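Local coordinates for protein lysine cyclodeaminase (Streptomyces pristinaespiralis, PDB 5YU3) that probably catalyses the NAD-dependent cyclisation and deamination of L-lysine, and recognises L-ornithine and L-2,4-diaminobutyric acid as well, at residues R30-L35 with S126-R131; A36-G41 with Q278-C283; T254-E259 with S297-T302. One frame throughout, in Å; residues are numbered along the deposited sequence.

Contact 1: R30-L35 with S126-R131; sequences RLTGGL and SAVASR
Val128 reaches across to helix 20-39 with both of its methyl groups and has more surface buried here than any other residue of the contact. CG2 presses against Thr32, lying 3.3 Å from its OG1, while CG1 faces Leu35, 4.1 Å from Leu35 CD1. The valine fork is set by CG1 standing anti to the backbone N (chi1 173°), which leaves CG2 beside that N, so that CG2 faces Thr32 and CG1 faces Leu35. A compact branched residue suits this place, since the backbones come near each other at Thr32 and Val128, whose CA atoms are 6.3 Å apart. Thr32 is two-sided in its role: its hydroxyl bonds back to the carbonyl of Ile28 one turn earlier, a common way for a helical threonine to satisfy OG1, and it also receives a weak bond from Arg131. That guanidinium comes in edge-on, NH2 lying 2.8 Å from Thr32 OG1, but the N-H is badly bent (115°), so the arginine adds a polar border more than a firm tie. Leu31 CB adds a looser touch on Val128 CG2.

The helix segments cross at -68° with axes 10.0 Å apart. Helix 279-284 covers Leu35 and Val128 through Cys283, helix 305-321 packs on Leu31, and strand 229-232 and helix 148-160 also pack on helix 115-133.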
# COMPACT_ATOMS: atom_id res chain seq x y z
N ARG A 30 -25.26 0.93 -1.08
CA ARG A 30 -24.22 0.64 -2.06
C ARG A 30 -23.48 -0.64 -1.72
O ARG A 30 -23.15 -1.43 -2.62
CB ARG A 30 -23.24 1.82 -2.14
CG ARG A 30 -23.92 3.10 -2.53
CD ARG A 30 -24.28 3.08 -4.00
NE ARG A 30 -23.13 3.51 -4.76
CZ ARG A 30 -22.90 4.77 -5.11
NH1 ARG A 30 -23.76 5.73 -4.79
NH2 ARG A 30 -21.81 5.07 -5.79
N LEU A 31 -23.20 -0.86 -0.44
CA LEU A 31 -22.56 -2.09 -0.01
C LEU A 31 -23.43 -3.31 -0.32
O LEU A 31 -22.93 -4.34 -0.78
CB LEU A 31 -22.25 -2.00 1.48
CG LEU A 31 -21.26 -2.98 2.09
CD1 LEU A 31 -20.08 -3.20 1.15
CD2 LEU A 31 -20.80 -2.47 3.46
N THR A 32 -24.74 -3.19 -0.09
CA THR A 32 -25.66 -4.29 -0.40
C THR A 32 -25.61 -4.65 -1.88
O THR A 32 -25.50 -5.82 -2.24
CB THR A 32 -27.08 -3.91 0.02
OG1 THR A 32 -27.11 -3.68 1.44
CG2 THR A 32 -28.06 -5.02 -0.33
N GLY A 33 -25.70 -3.64 -2.75
CA GLY A 33 -25.65 -3.92 -4.18
C GLY A 33 -24.31 -4.47 -4.61
O GLY A 33 -24.24 -5.40 -5.42
N GLY A 34 -23.23 -3.91 -4.07
CA GLY A 34 -21.90 -4.37 -4.45
C GLY A 34 -21.63 -5.79 -4.00
O GLY A 34 -21.03 -6.58 -4.74
N LEU A 35 -22.06 -6.14 -2.79
CA LEU A 35 -21.91 -7.51 -2.31
C LEU A 35 -22.70 -8.49 -3.18
O LEU A 35 -22.20 -9.57 -3.52
CB LEU A 35 -22.34 -7.59 -0.84
CG LEU A 35 -21.30 -7.06 0.16
CD1 LEU A 35 -21.90 -6.92 1.56
CD2 LEU A 35 -20.06 -7.96 0.19
N SER A 126 -22.10 -4.57 9.01
CA SER A 126 -22.89 -5.23 10.05
C SER A 126 -24.39 -5.07 9.80
O SER A 126 -25.17 -6.00 10.04
CB SER A 126 -22.53 -4.68 11.43
OG SER A 126 -21.24 -5.10 11.84
N ALA A 127 -24.81 -3.90 9.30
CA ALA A 127 -26.22 -3.69 9.01
C ALA A 127 -26.69 -4.58 7.87
O ALA A 127 -27.80 -5.13 7.92
CB ALA A 127 -26.48 -2.21 8.66
N VAL A 128 -25.87 -4.74 6.82
CA VAL A 128 -26.22 -5.66 5.73
C VAL A 128 -26.38 -7.08 6.26
O VAL A 128 -27.35 -7.78 5.93
CB VAL A 128 -25.16 -5.60 4.62
CG1 VAL A 128 -25.42 -6.67 3.56
CG2 VAL A 128 -25.15 -4.22 3.98
N ALA A 129 -25.42 -7.53 7.07
CA ALA A 129 -25.48 -8.90 7.58
C ALA A 129 -26.64 -9.09 8.54
O ALA A 129 -27.28 -10.15 8.55
CB ALA A 129 -24.18 -9.27 8.30
N SER A 130 -26.91 -8.08 9.37
CA SER A 130 -27.95 -8.22 10.39
C SER A 130 -29.34 -8.15 9.79
O SER A 130 -30.28 -8.77 10.31
CB SER A 130 -27.77 -7.16 11.48
OG SER A 130 -26.52 -7.28 12.13
N ARG A 131 -29.51 -7.40 8.70
CA ARG A 131 -30.78 -7.45 8.00
C ARG A 131 -31.09 -8.87 7.54
O ARG A 131 -32.25 -9.31 7.58
CB ARG A 131 -30.75 -6.48 6.81
CG ARG A 131 -32.10 -5.92 6.43
CD ARG A 131 -31.89 -4.62 5.67
NE ARG A 131 -30.80 -4.77 4.72
CZ ARG A 131 -30.44 -3.85 3.83
NH1 ARG A 131 -31.10 -2.69 3.78
NH2 ARG A 131 -29.43 -4.10 3.00

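Contact 2: A36-G41 with Q278-C283; sequences AEIGRG and QLAHLC
Ile38 meets Ala280 where the last turn of helix 20-39 lies against the first turn of helix 279-284. Along the isoleucine, CB already stands 3.8 Å from Ala280 CB, and the branch methyl CG2 comes closer, to 3.6 Å from the same atom. CG2 is anti to the backbone N (chi1 -68° for the CG1 branch), which points this methyl at the alanine; it also passes 4.4 Å from Gln278 OE1. On the other branch, CG1 and CD1 run past the alanine, both about 5.0 Å from Ala280 CB. A beta-branched residue suits the spot because its bulk begins right at the backbone, and alanine opposite is small enough to admit it.

In this member of the ornithine cyclodeaminase/mu-crystallin family, two helix ends are joined here: Gln278 holds the N-cap position of its helix, and helix 20-39 finishes in a Schellman motif, with Gly41 at positive phi and its N bonded to Ile38 O.

Gly39 brings the backbones together, its CA lying 3.5 Å from Ala280 O in a CA-H...O contact. Any CB here would point at the other helix and run into that carbonyl oxygen, which accounts for a glycine. One turn back, Ala36 is likewise small: its CB is 4.2 Å from Cys283 CB, and the cysteine CB also lies 3.8 Å from Ala36 N. Gln278 touches Leu45 in the loop that follows helix 20-39, while Leu282 packs on Leu132 of helix 115-133.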
# COMPACT_ATOMS: atom_id res chain seq x y z
N ALA A 36 -23.92 -8.12 -3.58
CA ALA A 36 -24.69 -8.98 -4.47
C ALA A 36 -23.99 -9.16 -5.81
O ALA A 36 -23.99 -10.25 -6.39
CB ALA A 36 -26.10 -8.42 -4.66
N GLU A 37 -23.36 -8.09 -6.32
CA GLU A 37 -22.59 -8.20 -7.55
C GLU A 37 -21.44 -9.21 -7.41
O GLU A 37 -21.19 -10.00 -8.33
CB GLU A 37 -22.06 -6.83 -7.97
CG GLU A 37 -23.13 -5.99 -8.66
CD GLU A 37 -22.82 -4.50 -8.71
OE1 GLU A 37 -21.74 -4.09 -8.23
OE2 GLU A 37 -23.67 -3.74 -9.22
N ILE A 38 -20.75 -9.20 -6.27
CA ILE A 38 -19.73 -10.22 -6.03
C ILE A 38 -20.37 -11.60 -6.01
O ILE A 38 -19.86 -12.55 -6.62
CB ILE A 38 -18.98 -9.93 -4.72
CG1 ILE A 38 -18.13 -8.66 -4.85
CG2 ILE A 38 -18.09 -11.10 -4.32
CD1 ILE A 38 -17.30 -8.35 -3.62
N GLY A 39 -21.51 -11.73 -5.32
CA GLY A 39 -22.17 -13.03 -5.24
C GLY A 39 -22.62 -13.57 -6.58
O GLY A 39 -22.68 -14.78 -6.78
N ARG A 40 -22.93 -12.68 -7.52
CA ARG A 40 -23.32 -13.08 -8.87
C ARG A 40 -22.13 -13.25 -9.80
O ARG A 40 -22.32 -13.53 -10.99
CB ARG A 40 -24.29 -12.06 -9.47
CG ARG A 40 -25.66 -12.09 -8.83
CD ARG A 40 -26.65 -11.30 -9.64
NE ARG A 40 -26.32 -9.88 -9.63
CZ ARG A 40 -26.83 -9.00 -8.78
NH1 ARG A 40 -27.71 -9.40 -7.87
NH2 ARG A 40 -26.48 -7.72 -8.85
N GLY A 41 -20.91 -13.09 -9.30
CA GLY A 41 -19.74 -13.23 -10.14
C GLY A 41 -19.48 -12.07 -11.08
O GLY A 41 -18.63 -12.20 -11.97
N GLN A 278 -20.34 -17.20 2.22
CA GLN A 278 -19.87 -15.86 2.53
C GLN A 278 -20.99 -14.83 2.33
O GLN A 278 -21.99 -15.09 1.66
CB GLN A 278 -18.67 -15.49 1.66
CG GLN A 278 -18.99 -15.34 0.18
CD GLN A 278 -17.74 -15.16 -0.68
OE1 GLN A 278 -17.40 -14.05 -1.09
NE2 GLN A 278 -17.04 -16.26 -0.95
N LEU A 279 -20.79 -13.65 2.92
CA LEU A 279 -21.84 -12.64 2.93
C LEU A 279 -22.28 -12.26 1.52
O LEU A 279 -23.49 -12.11 1.26
CB LEU A 279 -21.37 -11.41 3.71
CG LEU A 279 -22.33 -10.21 3.79
CD1 LEU A 279 -23.64 -10.61 4.45
CD2 LEU A 279 -21.66 -9.08 4.55
N ALA A 280 -21.33 -12.13 0.59
CA ALA A 280 -21.69 -11.80 -0.79
C ALA A 280 -22.68 -12.81 -1.36
O ALA A 280 -23.61 -12.44 -2.09
CB ALA A 280 -20.45 -11.74 -1.67
N HIS A 281 -22.50 -14.10 -1.05
CA HIS A 281 -23.43 -15.09 -1.58
C HIS A 281 -24.81 -14.95 -0.96
O HIS A 281 -25.82 -15.10 -1.66
CB HIS A 281 -22.89 -16.51 -1.37
CG HIS A 281 -23.71 -17.57 -2.05
ND1 HIS A 281 -24.60 -18.38 -1.38
CD2 HIS A 281 -23.83 -17.89 -3.36
CE1 HIS A 281 -25.19 -19.20 -2.23
NE2 HIS A 281 -24.75 -18.91 -3.45
N LEU A 282 -24.87 -14.66 0.35
CA LEU A 282 -26.16 -14.40 0.98
C LEU A 282 -26.86 -13.22 0.32
O LEU A 282 -28.09 -13.23 0.14
CB LEU A 282 -25.97 -14.13 2.48
CG LEU A 282 -25.25 -15.16 3.36
CD1 LEU A 282 -25.45 -14.83 4.82
CD2 LEU A 282 -25.73 -16.55 3.04
N CYS A 283 -26.10 -12.19 -0.06
CA CYS A 283 -26.71 -11.02 -0.69
C CYS A 283 -27.25 -11.35 -2.08
O CYS A 283 -28.30 -10.83 -2.48
CB CYS A 283 -25.70 -9.87 -0.77
SG CYS A 283 -25.29 -9.16 0.82

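Contact 3: T254-E259 with S297-T302; sequences TADHPE and SVFDST. With NA (sodium ion), chain E; NAD (nicotinamide-adenine-dinucleotide), chain F.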
# COMPACT_ATOMS: atom_id res chain seq x y z
N THR A 254 -21.15 -16.77 8.70
CA THR A 254 -20.87 -16.20 7.38
C THR A 254 -19.74 -15.19 7.52
O THR A 254 -19.78 -14.33 8.41
CB THR A 254 -22.11 -15.55 6.77
OG1 THR A 254 -21.78 -15.03 5.46
CG2 THR A 254 -22.65 -14.41 7.64
N ALA A 255 -18.71 -15.32 6.68
CA ALA A 255 -17.59 -14.39 6.70
C ALA A 255 -17.73 -13.38 5.56
O ALA A 255 -18.30 -13.69 4.51
CB ALA A 255 -16.26 -15.13 6.54
N ASP A 256 -17.20 -12.17 5.78
CA ASP A 256 -17.19 -11.23 4.67
C ASP A 256 -16.19 -11.66 3.60
O ASP A 256 -16.42 -11.45 2.41
CB ASP A 256 -16.92 -9.79 5.16
CG ASP A 256 -15.61 -9.61 5.94
OD1 ASP A 256 -14.82 -10.56 6.21
OD2 ASP A 256 -15.37 -8.44 6.33
N HIS A 257 -15.12 -12.31 4.02
CA HIS A 257 -14.00 -12.64 3.13
C HIS A 257 -13.44 -13.93 3.70
O HIS A 257 -12.67 -13.91 4.67
CB HIS A 257 -12.97 -11.52 3.13
CG HIS A 257 -11.92 -11.65 2.06
ND1 HIS A 257 -11.09 -12.74 1.96
CD2 HIS A 257 -11.54 -10.79 1.08
CE1 HIS A 257 -10.25 -12.56 0.95
NE2 HIS A 257 -10.51 -11.39 0.40
N PRO A 258 -13.85 -15.09 3.17
CA PRO A 258 -13.47 -16.36 3.82
C PRO A 258 -11.99 -16.53 4.08
O PRO A 258 -11.59 -16.88 5.20
CB PRO A 258 -14.02 -17.40 2.84
CG PRO A 258 -15.22 -16.62 2.12
CD PRO A 258 -14.86 -15.35 2.08
N GLU A 259 -11.15 -16.29 3.07
CA GLU A 259 -9.71 -16.49 3.26
C GLU A 259 -9.17 -15.56 4.34
O GLU A 259 -8.38 -15.98 5.19
CB GLU A 259 -8.96 -16.30 1.95
CG GLU A 259 -7.48 -16.62 2.06
CD GLU A 259 -6.76 -16.65 0.71
OE1 GLU A 259 -7.22 -15.98 -0.23
OE2 GLU A 259 -5.72 -17.35 0.61
N SER A 297 -26.50 -17.10 14.81
CA SER A 297 -25.71 -16.74 13.64
C SER A 297 -24.58 -15.80 14.03
O SER A 297 -24.68 -15.03 14.99
CB SER A 297 -26.60 -16.09 12.53
OG SER A 297 -27.37 -15.00 13.05
N VAL A 298 -23.49 -15.88 13.28
CA VAL A 298 -22.34 -15.00 13.47
C VAL A 298 -21.91 -14.48 12.11
O VAL A 298 -21.72 -15.26 11.18
CB VAL A 298 -21.15 -15.73 14.14
CG1 VAL A 298 -19.91 -14.84 14.10
CG2 VAL A 298 -21.51 -16.12 15.56
N PHE A 299 -21.78 -13.16 12.00
CA PHE A 299 -21.15 -12.51 10.85
C PHE A 299 -19.72 -12.22 11.27
O PHE A 299 -19.48 -11.40 12.16
CB PHE A 299 -21.90 -11.24 10.45
CG PHE A 299 -21.13 -10.33 9.50
CD1 PHE A 299 -20.45 -10.85 8.40
CD2 PHE A 299 -21.11 -8.95 9.70
CE1 PHE A 299 -19.76 -10.01 7.51
CE2 PHE A 299 -20.44 -8.10 8.82
CZ PHE A 299 -19.74 -8.63 7.72
N ASP A 300 -18.77 -12.93 10.66
CA ASP A 300 -17.35 -12.76 10.93
C ASP A 300 -16.82 -11.66 10.03
O ASP A 300 -16.56 -11.88 8.84
CB ASP A 300 -16.60 -14.07 10.70
CG ASP A 300 -15.19 -14.04 11.25
OD1 ASP A 300 -14.86 -13.10 12.00
OD2 ASP A 300 -14.41 -14.98 10.95
N SER A 301 -16.66 -10.46 10.59
CA SER A 301 -16.29 -9.26 9.85
C SER A 301 -14.81 -8.99 10.04
O SER A 301 -14.32 -8.91 11.18
CB SER A 301 -17.12 -8.06 10.32
OG SER A 301 -16.80 -6.88 9.59
N THR A 302 -14.08 -8.87 8.93
CA THR A 302 -12.69 -8.48 8.94
C THR A 302 -12.43 -7.19 8.18
O THR A 302 -11.39 -6.55 8.42
CB THR A 302 -11.79 -9.58 8.35
OG1 THR A 302 -12.14 -9.79 6.97
CG2 THR A 302 -11.98 -10.88 9.14
NA NA E . -13.97 -10.71 13.17
PA NAD F . -11.24 1.59 19.96
O1A NAD F . -9.90 1.60 20.61
O2A NAD F . -11.94 2.90 19.63
O5B NAD F . -12.25 0.79 20.92
C5B NAD F . -11.93 -0.54 21.35
C4B NAD F . -12.55 -0.71 22.73
O4B NAD F . -12.42 -2.07 23.14
C3B NAD F . -11.81 0.13 23.78
O3B NAD F . -12.73 1.05 24.41
C2B NAD F . -11.30 -0.90 24.77
O2B NAD F . -11.34 -0.47 26.13
C1B NAD F . -12.27 -2.04 24.56
N9A NAD F . -11.83 -3.38 25.00
C8A NAD F . -10.58 -3.92 24.96
N7A NAD F . -10.60 -5.20 25.45
C5A NAD F . -11.88 -5.47 25.80
C6A NAD F . -12.62 -6.61 26.38
N6A NAD F . -11.99 -7.77 26.69
N1A NAD F . -13.96 -6.47 26.55
C2A NAD F . -14.63 -5.34 26.26
N3A NAD F . -14.02 -4.26 25.75
C4A NAD F . -12.68 -4.27 25.50
O3 NAD F . -11.10 0.71 18.60
PN NAD F . -12.18 0.53 17.44
O1N NAD F . -13.56 0.53 18.06
O2N NAD F . -11.85 1.51 16.33
O5D NAD F . -11.83 -0.94 16.87
C5D NAD F . -12.20 -2.10 17.61
C4D NAD F . -11.83 -3.34 16.79
O4D NAD F . -12.50 -3.31 15.53
C3D NAD F . -10.35 -3.39 16.48
O3D NAD F . -9.91 -4.77 16.53
C2D NAD F . -10.28 -2.93 15.05
O2D NAD F . -9.08 -3.34 14.38
C1D NAD F . -11.53 -3.57 14.50
N1N NAD F . -12.01 -3.03 13.24
C2N NAD F . -12.63 -3.87 12.39
C3N NAD F . -13.10 -3.43 11.17
C7N NAD F . -13.80 -4.41 10.27
O7N NAD F . -14.02 -4.12 9.11
N7N NAD F . -14.20 -5.58 10.80
C4N NAD F . -12.98 -2.08 10.82
C5N NAD F . -12.37 -1.23 11.73
C6N NAD F . -11.89 -1.72 12.95
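Asp256 takes hold of Thr302 with both carboxylate oxygens just past the point where two parallel strands, neighbours in the seven-stranded sheet of the Rossmann-type NAD-binding domain, come to their ends. Thr302 N donates to OD2 of Asp256 at 2.9 Å and, weakly, to OD1; the Thr302 hydroxyl gives its proton to Asp256 OD1, also at 2.9 Å, from the syn side and 17° out of the carboxylate plane. Gly303 N is a further donor to OD2, so several donors fix the rotation of the carboxylate and would probably favour its charged form. The aspartate reaches them with CG between its backbone N and carbonyl carbon (chi1 57°). An alanine here would leave the amide and hydroxyl of Thr302 without their acceptor and is likely to let this turn, which lines the proline and NAD pockets, shift.

Behind the carboxylate, Asp256 CB rests at the edge of the Phe299 ring, 3.7 Å from CE1, and Ser301 CB sits over one face of that ring, toward its rim. The strands below set the register: Thr254 N bonds to Val298 O, Asp300 N to Thr254 O at 2.8 Å, and Asp256 N to Asp300 O at 3.1 Å.

Asp300, on the sheet face of Ala255, binds the sodium ion through OD1 at 2.8 Å, and the carbonyls of Ala232 and Gly234 bind it too; Asp300 OD2 accepts from Cys267 N. Ser301 serves two ligands: its carbonyl O lies 2.7 Å from the sodium, and its OG accepts a hydrogen bond from the nicotinamide amide N7N of NAD at 3.1 Å.

How the contacts relate
Helix 279-284 ties the three contacts together. Contacts 1 and 2 follow one another along helix 20-39, their centres 10 Å apart, and meet where Cys283 SG lies 3.7 Å from both Val128 CG1 and Leu35 CB. Contact 2 joins contact 3 through Leu279 N, 3.0 Å from Ala255 O in a probable hydrogen bond. Contact 1 reaches contact 3 directly, Ala129 CB lying 3.4 Å from Phe299 CD2. Contact 3 alone holds ligand-site residues, with the Thr302 side chain about 6 Å from the bound proline; the side chains of Leu31 and Ile38 are about 9 Å and 14 Å from NAD.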